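Local coordinates for protein orotate phosphoribosyltransferase (Aeropyrum pernix, PDB 2YZK) that probably catalyses the magnesium-dependent transfer of ribosyl phosphate from 5-phosphoribose 1-diphosphate to orotate, yielding orotidine 5'-phosphate in pyrimidine biosynthesis, at residues G68-A73 / L84-P89; S98-D103 / N132-G137. One frame throughout, in Å; residues are numbered along the deposited sequence.

How the contacts relate
Contact 1 (68-73 with 84-89) and contact 2 (98-103 with 132-137) follow each other along the chain, their centres about 12 Å apart, and both reach the five-stranded parallel sheet of the phosphoribosyltransferase fold. They meet chiefly at Glu101. Its backbone N lies 2.9 Å from Tyr86 O, a probable hydrogen bond, and its OE2 forms a salt bridge of 3.2 Å with Arg88 NE. Arg88 is predicted to bind 5-phosphoribose 1-diphosphate at a site shared between the subunits of the dimer, so the loop of contact 2 probably helps to position it. Both contacts also touch the second subunit.

Contact 1. Residues G68-A73 / L84-P89; sequences GGLPWA and LGYVRP
The ring of Tyr86 carries the methyl CD2 of Leu70 on one face, 4.0 Å from the ring centroid and only 6° off the ring normal, a CH-pi contact. The other methyl of the leucine lies on the same side of the ring plane, with Leu70 CD1 3.6 Å from Tyr86 CD2 and 3.7 Å from Tyr86 CB. One methyl thus sits over the middle of the face and the other beside the CG-CD2 bond at the root of the ring. The CB of Tyr86 points to the helix, and chi1 of 63°, with CG between the backbone N and the carbonyl carbon, sets the ring beneath the leucine methyls. Leu70 does not start out toward the strand; its CG, anti to the backbone N (chi1 -168°), swings the branched end over to the ring.

One helical turn further on, the contact is apolar packing of methyl on methyl and on backbone. Leu84 reaches up with CD1, which touches Ala73 CB at 3.8 Å and lies 3.7 Å from Ala73 C. All four residues are buried.

The contact packs helix 70-80 onto strand 84-87, the last two elements of a beta-alpha-beta crossover that begins with strand 61-65, to which Gly85 and Val87 are hydrogen-bonded. Leu84 extends the packing along the helix to Ala74 and Ala77, and Pro71 of the second subunit touches both Leu70 and Leu84. Trp72 packs against helix 38-58, whereas Val87 touches helix 120-131.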
ATOM      1  N   GLY A  68      -6.193   2.932  -0.549  1.00 14.95           N
ATOM      2  CA  GLY A  68      -6.934   2.666   0.673  1.00 13.13           C
ATOM      3  C   GLY A  68      -6.718   1.293   1.285  1.00 13.00           C
ATOM      4  O   GLY A  68      -6.307   1.172   2.441  1.00 10.73           O
ATOM      5  N   GLY A  69      -6.986   0.248   0.512  1.00 10.56           N
ATOM      6  CA  GLY A  69      -6.828  -1.092   1.044  1.00  9.91           C
ATOM      7  C   GLY A  69      -5.448  -1.697   0.861  1.00  9.41           C
ATOM      8  O   GLY A  69      -5.186  -2.793   1.354  1.00  9.24           O
ATOM      9  N   LEU A  70      -4.556  -0.983   0.183  1.00  8.53           N
ATOM     10  CA  LEU A  70      -3.223  -1.517  -0.079  1.00  9.90           C
ATOM     11  C   LEU A  70      -2.351  -1.799   1.148  1.00  8.90           C
ATOM     12  O   LEU A  70      -1.775  -2.876   1.255  1.00  9.44           O
ATOM     13  CB  LEU A  70      -2.477  -0.615  -1.072  1.00 10.31           C
ATOM     14  CG  LEU A  70      -1.185  -1.178  -1.671  1.00 10.43           C
ATOM     15  CD1 LEU A  70      -1.381  -2.615  -2.142  1.00 13.00           C
ATOM     16  CD2 LEU A  70      -0.742  -0.288  -2.817  1.00 10.10           C
ATOM     17  N   PRO A  71      -2.240  -0.848   2.090  1.00  8.61           N
ATOM     18  CA  PRO A  71      -1.401  -1.148   3.257  1.00  7.97           C
ATOM     19  C   PRO A  71      -1.930  -2.356   4.018  1.00  8.43           C
ATOM     20  O   PRO A  71      -1.161  -3.202   4.487  1.00  9.49           O
ATOM     21  CB  PRO A  71      -1.490   0.127   4.085  1.00  8.16           C
ATOM     22  CG  PRO A  71      -1.697   1.190   3.041  1.00  8.54           C
ATOM     23  CD  PRO A  71      -2.709   0.547   2.129  1.00  7.89           C
ATOM     24  N   TRP A  72      -3.252  -2.434   4.136  1.00  8.05           N
ATOM     25  CA  TRP A  72      -3.885  -3.538   4.839  1.00  8.42           C
ATOM     26  C   TRP A  72      -3.617  -4.871   4.155  1.00  8.26           C
ATOM     27  O   TRP A  72      -3.278  -5.853   4.816  1.00  8.05           O
ATOM     28  CB  TRP A  72      -5.389  -3.296   4.948  1.00  9.06           C
ATOM     29  CG  TRP A  72      -5.694  -2.041   5.681  1.00  9.30           C
ATOM     30  CD1 TRP A  72      -6.145  -0.871   5.147  1.00  8.74           C
ATOM     31  CD2 TRP A  72      -5.500  -1.797   7.080  1.00  9.66           C
ATOM     32  NE1 TRP A  72      -6.243   0.092   6.124  1.00  8.98           N
ATOM     33  CE2 TRP A  72      -5.850  -0.449   7.320  1.00 10.69           C
ATOM     34  CE3 TRP A  72      -5.061  -2.585   8.153  1.00 11.90           C
ATOM     35  CZ2 TRP A  72      -5.775   0.133   8.591  1.00  9.81           C
ATOM     36  CZ3 TRP A  72      -4.985  -2.006   9.424  1.00 10.44           C
ATOM     37  CH2 TRP A  72      -5.342  -0.657   9.626  1.00  9.78           C
ATOM     38  N   ALA A  73      -3.759  -4.899   2.833  1.00  9.05           N
ATOM     39  CA  ALA A  73      -3.521  -6.118   2.068  1.00  8.10           C
ATOM     40  C   ALA A  73      -2.063  -6.542   2.193  1.00  9.37           C
ATOM     41  O   ALA A  73      -1.763  -7.722   2.378  1.00  9.62           O
ATOM     42  CB  ALA A  73      -3.873  -5.898   0.601  1.00  9.23           C
ATOM     43  N   LEU A  84       1.162 -11.134  -2.707  1.00 10.06           N
ATOM     44  CA  LEU A  84       0.339  -9.938  -2.679  1.00  9.68           C
ATOM     45  C   LEU A  84       0.115  -9.449  -4.100  1.00  9.46           C
ATOM     46  O   LEU A  84       0.964  -9.614  -4.975  1.00  9.87           O
ATOM     47  CB  LEU A  84       1.015  -8.818  -1.872  1.00  8.97           C
ATOM     48  CG  LEU A  84       0.356  -7.438  -1.999  1.00  9.30           C
ATOM     49  CD1 LEU A  84      -1.000  -7.434  -1.276  1.00  9.03           C
ATOM     50  CD2 LEU A  84       1.281  -6.369  -1.412  1.00  9.18           C
ATOM     51  N   GLY A  85      -1.050  -8.861  -4.321  1.00  9.57           N
ATOM     52  CA  GLY A  85      -1.368  -8.295  -5.615  1.00  9.79           C
ATOM     53  C   GLY A  85      -2.295  -7.137  -5.317  1.00  8.98           C
ATOM     54  O   GLY A  85      -2.789  -7.013  -4.192  1.00  7.74           O
ATOM     55  N   TYR A  86      -2.518  -6.269  -6.294  1.00  9.10           N
ATOM     56  CA  TYR A  86      -3.430  -5.155  -6.085  1.00  9.09           C
ATOM     57  C   TYR A  86      -3.879  -4.542  -7.385  1.00  8.44           C
ATOM     58  O   TYR A  86      -3.211  -4.660  -8.419  1.00  7.91           O
ATOM     59  CB  TYR A  86      -2.817  -4.089  -5.160  1.00 11.40           C
ATOM     60  CG  TYR A  86      -1.575  -3.383  -5.661  1.00 12.25           C
ATOM     61  CD1 TYR A  86      -1.668  -2.201  -6.396  1.00 13.71           C
ATOM     62  CD2 TYR A  86      -0.304  -3.850  -5.324  1.00 13.61           C
ATOM     63  CE1 TYR A  86      -0.524  -1.494  -6.771  1.00 14.81           C
ATOM     64  CE2 TYR A  86       0.844  -3.154  -5.697  1.00 15.30           C
ATOM     65  CZ  TYR A  86       0.726  -1.975  -6.416  1.00 15.84           C
ATOM     66  OH  TYR A  86       1.855  -1.265  -6.752  1.00 19.57           O
ATOM     67  N   VAL A  87      -5.040  -3.907  -7.327  1.00  9.51           N
ATOM     68  CA  VAL A  87      -5.619  -3.269  -8.493  1.00 12.20           C
ATOM     69  C   VAL A  87      -5.894  -1.816  -8.166  1.00 14.41           C
ATOM     70  O   VAL A  87      -6.488  -1.508  -7.134  1.00 15.32           O
ATOM     71  CB  VAL A  87      -6.931  -3.972  -8.895  1.00 12.37           C
ATOM     72  CG1 VAL A  87      -7.596  -3.234 -10.056  1.00 13.81           C
ATOM     73  CG2 VAL A  87      -6.640  -5.404  -9.281  1.00 10.98           C
ATOM     74  N   ARG A  88      -5.453  -0.927  -9.046  1.00 16.64           N
ATOM     75  CA  ARG A  88      -5.659   0.495  -8.840  1.00 19.25           C
ATOM     76  C   ARG A  88      -6.623   1.073  -9.861  1.00 20.41           C
ATOM     77  O   ARG A  88      -6.677   0.618 -11.002  1.00 19.31           O
ATOM     78  CB  ARG A  88      -4.331   1.251  -8.934  1.00 22.01           C
ATOM     79  CG  ARG A  88      -3.752   1.311 -10.332  1.00 26.98           C
ATOM     80  CD  ARG A  88      -2.762   2.457 -10.474  1.00 30.14           C
ATOM     81  NE  ARG A  88      -1.501   2.213  -9.780  1.00 32.34           N
ATOM     82  CZ  ARG A  88      -0.543   3.127  -9.641  1.00 34.57           C
ATOM     83  NH1 ARG A  88      -0.703   4.345 -10.141  1.00 36.10           N
ATOM     84  NH2 ARG A  88       0.584   2.822  -9.016  1.00 36.78           N
ATOM     85  N   PRO A  89      -7.417   2.075  -9.452  1.00 21.51           N
ATOM     86  CA  PRO A  89      -8.365   2.699 -10.378  1.00 23.16           C
ATOM     87  C   PRO A  89      -7.563   3.627 -11.292  1.00 24.45           C
ATOM     88  O   PRO A  89      -7.010   4.625 -10.838  1.00 25.58           O
ATOM     89  CB  PRO A  89      -9.305   3.458  -9.443  1.00 23.44           C
ATOM     90  CG  PRO A  89      -8.397   3.850  -8.310  1.00 23.35           C
ATOM     91  CD  PRO A  89      -7.595   2.588  -8.081  1.00 22.36           C
TER

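Contact 2. Residues S98-D103 / N132-G137; sequences SQVEGD and NGYTVG
Val100 and Tyr134 approach from opposite directions and pack obliquely in the tight part of this contact. With Val100 CG1 anti to the backbone N (chi1 -178°), CG2 lies beside that N and comes to 3.6 Å from Tyr134 CE2. Val100 CB follows at 3.9 Å from the same ring carbon, and CG1 approaches the hydroxyl end. Asn132 adds a looser touch, its CB 4.3 Å from Val100 CG2.

On the looser side, which faces the second subunit, a water donates to Asp103 OD1 at 2.6 Å and to Tyr134 OH at 2.8 Å, bridging a carboxylate and a ring whose planes stand 83° apart. The hydroxyl is also hydrogen-bonded to Pro104 O, while Asp103 OD2 forms a salt bridge with Arg33 of the second subunit. A phenylalanine in place of Tyr134 would probably leave the Pro104 carbonyl without this partner and the bridging water without one of its acceptors.

A type II beta turn, closed by Asp103 N to Val100 O at 3.1 Å, shapes the loop that leads to strand 108-113. Tyr134, just ahead of strand 135-141, packs on Val109 of that strand and, like Val100, on Leu129 of helix 120-131.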
ATOM      1  N   SER A  98      -5.855  -2.446 -17.690  1.00 15.83           N
ATOM      2  CA  SER A  98      -5.801  -2.841 -16.287  1.00 17.23           C
ATOM      3  C   SER A  98      -4.923  -4.059 -16.067  1.00 15.75           C
ATOM      4  O   SER A  98      -4.674  -4.845 -16.982  1.00 15.56           O
ATOM      5  CB  SER A  98      -7.209  -3.125 -15.764  1.00 18.51           C
ATOM      6  OG  SER A  98      -7.991  -1.943 -15.756  1.00 23.86           O
ATOM      7  N   GLN A  99      -4.442  -4.214 -14.842  1.00 15.90           N
ATOM      8  CA  GLN A  99      -3.602  -5.350 -14.524  1.00 14.45           C
ATOM      9  C   GLN A  99      -3.592  -5.579 -13.029  1.00 13.17           C
ATOM     10  O   GLN A  99      -3.907  -4.681 -12.254  1.00 11.58           O
ATOM     11  CB  GLN A  99      -2.174  -5.101 -15.008  1.00 18.57           C
ATOM     12  CG  GLN A  99      -1.512  -3.913 -14.340  1.00 22.50           C
ATOM     13  CD  GLN A  99      -0.078  -3.718 -14.794  1.00 25.96           C
ATOM     14  OE1 GLN A  99       0.749  -4.624 -14.680  1.00 29.37           O
ATOM     15  NE2 GLN A  99       0.225  -2.530 -15.307  1.00 26.23           N
ATOM     16  N   VAL A 100      -3.254  -6.800 -12.634  1.00 10.83           N
ATOM     17  CA  VAL A 100      -3.163  -7.136 -11.221  1.00 11.16           C
ATOM     18  C   VAL A 100      -1.686  -6.937 -10.886  1.00 11.51           C
ATOM     19  O   VAL A 100      -0.846  -7.803 -11.147  1.00 11.70           O
ATOM     20  CB  VAL A 100      -3.592  -8.592 -10.965  1.00 10.45           C
ATOM     21  CG1 VAL A 100      -3.535  -8.908  -9.470  1.00 10.85           C
ATOM     22  CG2 VAL A 100      -5.001  -8.806 -11.494  1.00 10.89           C
ATOM     23  N   GLU A 101      -1.374  -5.769 -10.337  1.00 10.63           N
ATOM     24  CA  GLU A 101      -0.003  -5.434  -9.986  1.00 11.52           C
ATOM     25  C   GLU A 101       0.534  -6.429  -8.969  1.00 11.73           C
ATOM     26  O   GLU A 101      -0.163  -6.822  -8.040  1.00 12.36           O
ATOM     27  CB  GLU A 101       0.056  -3.994  -9.465  1.00 11.96           C
ATOM     28  CG  GLU A 101      -0.341  -2.986 -10.551  1.00 15.49           C
ATOM     29  CD  GLU A 101      -0.339  -1.543 -10.090  1.00 19.85           C
ATOM     30  OE1 GLU A 101       0.750  -1.002  -9.793  1.00 20.79           O
ATOM     31  OE2 GLU A 101      -1.434  -0.941 -10.035  1.00 20.48           O
ATOM     32  N   GLY A 102       1.777  -6.851  -9.170  1.00 11.71           N
ATOM     33  CA  GLY A 102       2.379  -7.830  -8.285  1.00 12.04           C
ATOM     34  C   GLY A 102       2.421  -9.182  -8.984  1.00 11.86           C
ATOM     35  O   GLY A 102       3.289 -10.011  -8.715  1.00 11.46           O
ATOM     36  N   ASP A 103       1.465  -9.391  -9.888  1.00 12.33           N
ATOM     37  CA  ASP A 103       1.360 -10.625 -10.663  1.00 13.25           C
ATOM     38  C   ASP A 103       1.461 -11.917  -9.843  1.00 11.86           C
ATOM     39  O   ASP A 103       2.287 -12.789 -10.115  1.00 12.27           O
ATOM     40  CB  ASP A 103       2.415 -10.624 -11.779  1.00 16.05           C
ATOM     41  CG  ASP A 103       2.278 -11.812 -12.716  1.00 20.29           C
ATOM     42  OD1 ASP A 103       1.137 -12.127 -13.116  1.00 21.22           O
ATOM     43  OD2 ASP A 103       3.315 -12.421 -13.060  1.00 20.78           O
ATOM     44  N   ASN A 132      -8.355 -11.790 -15.561  1.00 16.54           N
ATOM     45  CA  ASN A 132      -6.945 -12.135 -15.642  1.00 17.47           C
ATOM     46  C   ASN A 132      -6.593 -13.512 -15.090  1.00 17.30           C
ATOM     47  O   ASN A 132      -5.447 -13.764 -14.720  1.00 17.18           O
ATOM     48  CB  ASN A 132      -6.101 -11.050 -14.965  1.00 19.48           C
ATOM     49  CG  ASN A 132      -5.965  -9.802 -15.825  1.00 21.00           C
ATOM     50  OD1 ASN A 132      -5.218  -9.788 -16.802  1.00 24.64           O
ATOM     51  ND2 ASN A 132      -6.698  -8.752 -15.473  1.00 21.10           N
ATOM     52  N   GLY A 133      -7.585 -14.397 -15.027  1.00 15.67           N
ATOM     53  CA  GLY A 133      -7.340 -15.753 -14.566  1.00 17.44           C
ATOM     54  C   GLY A 133      -7.401 -16.060 -13.083  1.00 15.90           C
ATOM     55  O   GLY A 133      -6.943 -17.125 -12.662  1.00 17.57           O
ATOM     56  N   TYR A 134      -7.948 -15.151 -12.286  1.00 14.57           N
ATOM     57  CA  TYR A 134      -8.062 -15.390 -10.850  1.00 12.36           C
ATOM     58  C   TYR A 134      -9.510 -15.683 -10.512  1.00 12.94           C
ATOM     59  O   TYR A 134     -10.412 -15.373 -11.293  1.00 13.36           O
ATOM     60  CB  TYR A 134      -7.644 -14.155 -10.048  1.00 12.51           C
ATOM     61  CG  TYR A 134      -6.211 -13.738 -10.232  1.00 12.38           C
ATOM     62  CD1 TYR A 134      -5.191 -14.308  -9.467  1.00 11.41           C
ATOM     63  CD2 TYR A 134      -5.869 -12.771 -11.178  1.00 11.17           C
ATOM     64  CE1 TYR A 134      -3.857 -13.918  -9.639  1.00 10.08           C
ATOM     65  CE2 TYR A 134      -4.549 -12.380 -11.358  1.00 11.64           C
ATOM     66  CZ  TYR A 134      -3.550 -12.954 -10.590  1.00 10.86           C
ATOM     67  OH  TYR A 134      -2.246 -12.563 -10.789  1.00 11.55           O
ATOM     68  N   THR A 135      -9.731 -16.302  -9.361  1.00 11.30           N
ATOM     69  CA  THR A 135     -11.088 -16.555  -8.913  1.00 11.89           C
ATOM     70  C   THR A 135     -11.204 -15.830  -7.581  1.00 12.02           C
ATOM     71  O   THR A 135     -10.235 -15.760  -6.812  1.00 12.24           O
ATOM     72  CB  THR A 135     -11.395 -18.065  -8.737  1.00 12.87           C
ATOM     73  OG1 THR A 135     -10.551 -18.626  -7.729  1.00 15.18           O
ATOM     74  CG2 THR A 135     -11.189 -18.801 -10.046  1.00 12.14           C
ATOM     75  N   VAL A 136     -12.378 -15.268  -7.319  1.00 13.18           N
ATOM     76  CA  VAL A 136     -12.600 -14.533  -6.084  1.00 13.56           C
ATOM     77  C   VAL A 136     -14.073 -14.526  -5.700  1.00 14.56           C
ATOM     78  O   VAL A 136     -14.938 -14.200  -6.516  1.00 14.75           O
ATOM     79  CB  VAL A 136     -12.078 -13.077  -6.218  1.00 14.47           C
ATOM     80  CG1 VAL A 136     -12.602 -12.440  -7.494  1.00 15.01           C
ATOM     81  CG2 VAL A 136     -12.489 -12.262  -5.010  1.00 14.78           C
ATOM     82  N   GLY A 137     -14.354 -14.900  -4.455  1.00 14.04           N
ATOM     83  CA  GLY A 137     -15.731 -14.928  -3.993  1.00 13.80           C
ATOM     84  C   GLY A 137     -15.922 -14.212  -2.673  1.00 12.94           C
ATOM     85  O   GLY A 137     -17.032 -14.157  -2.149  1.00 13.27           O
TER
HETATM   86  O   HOH W   1      -1.339 -11.279 -13.123  1.00 22.32           O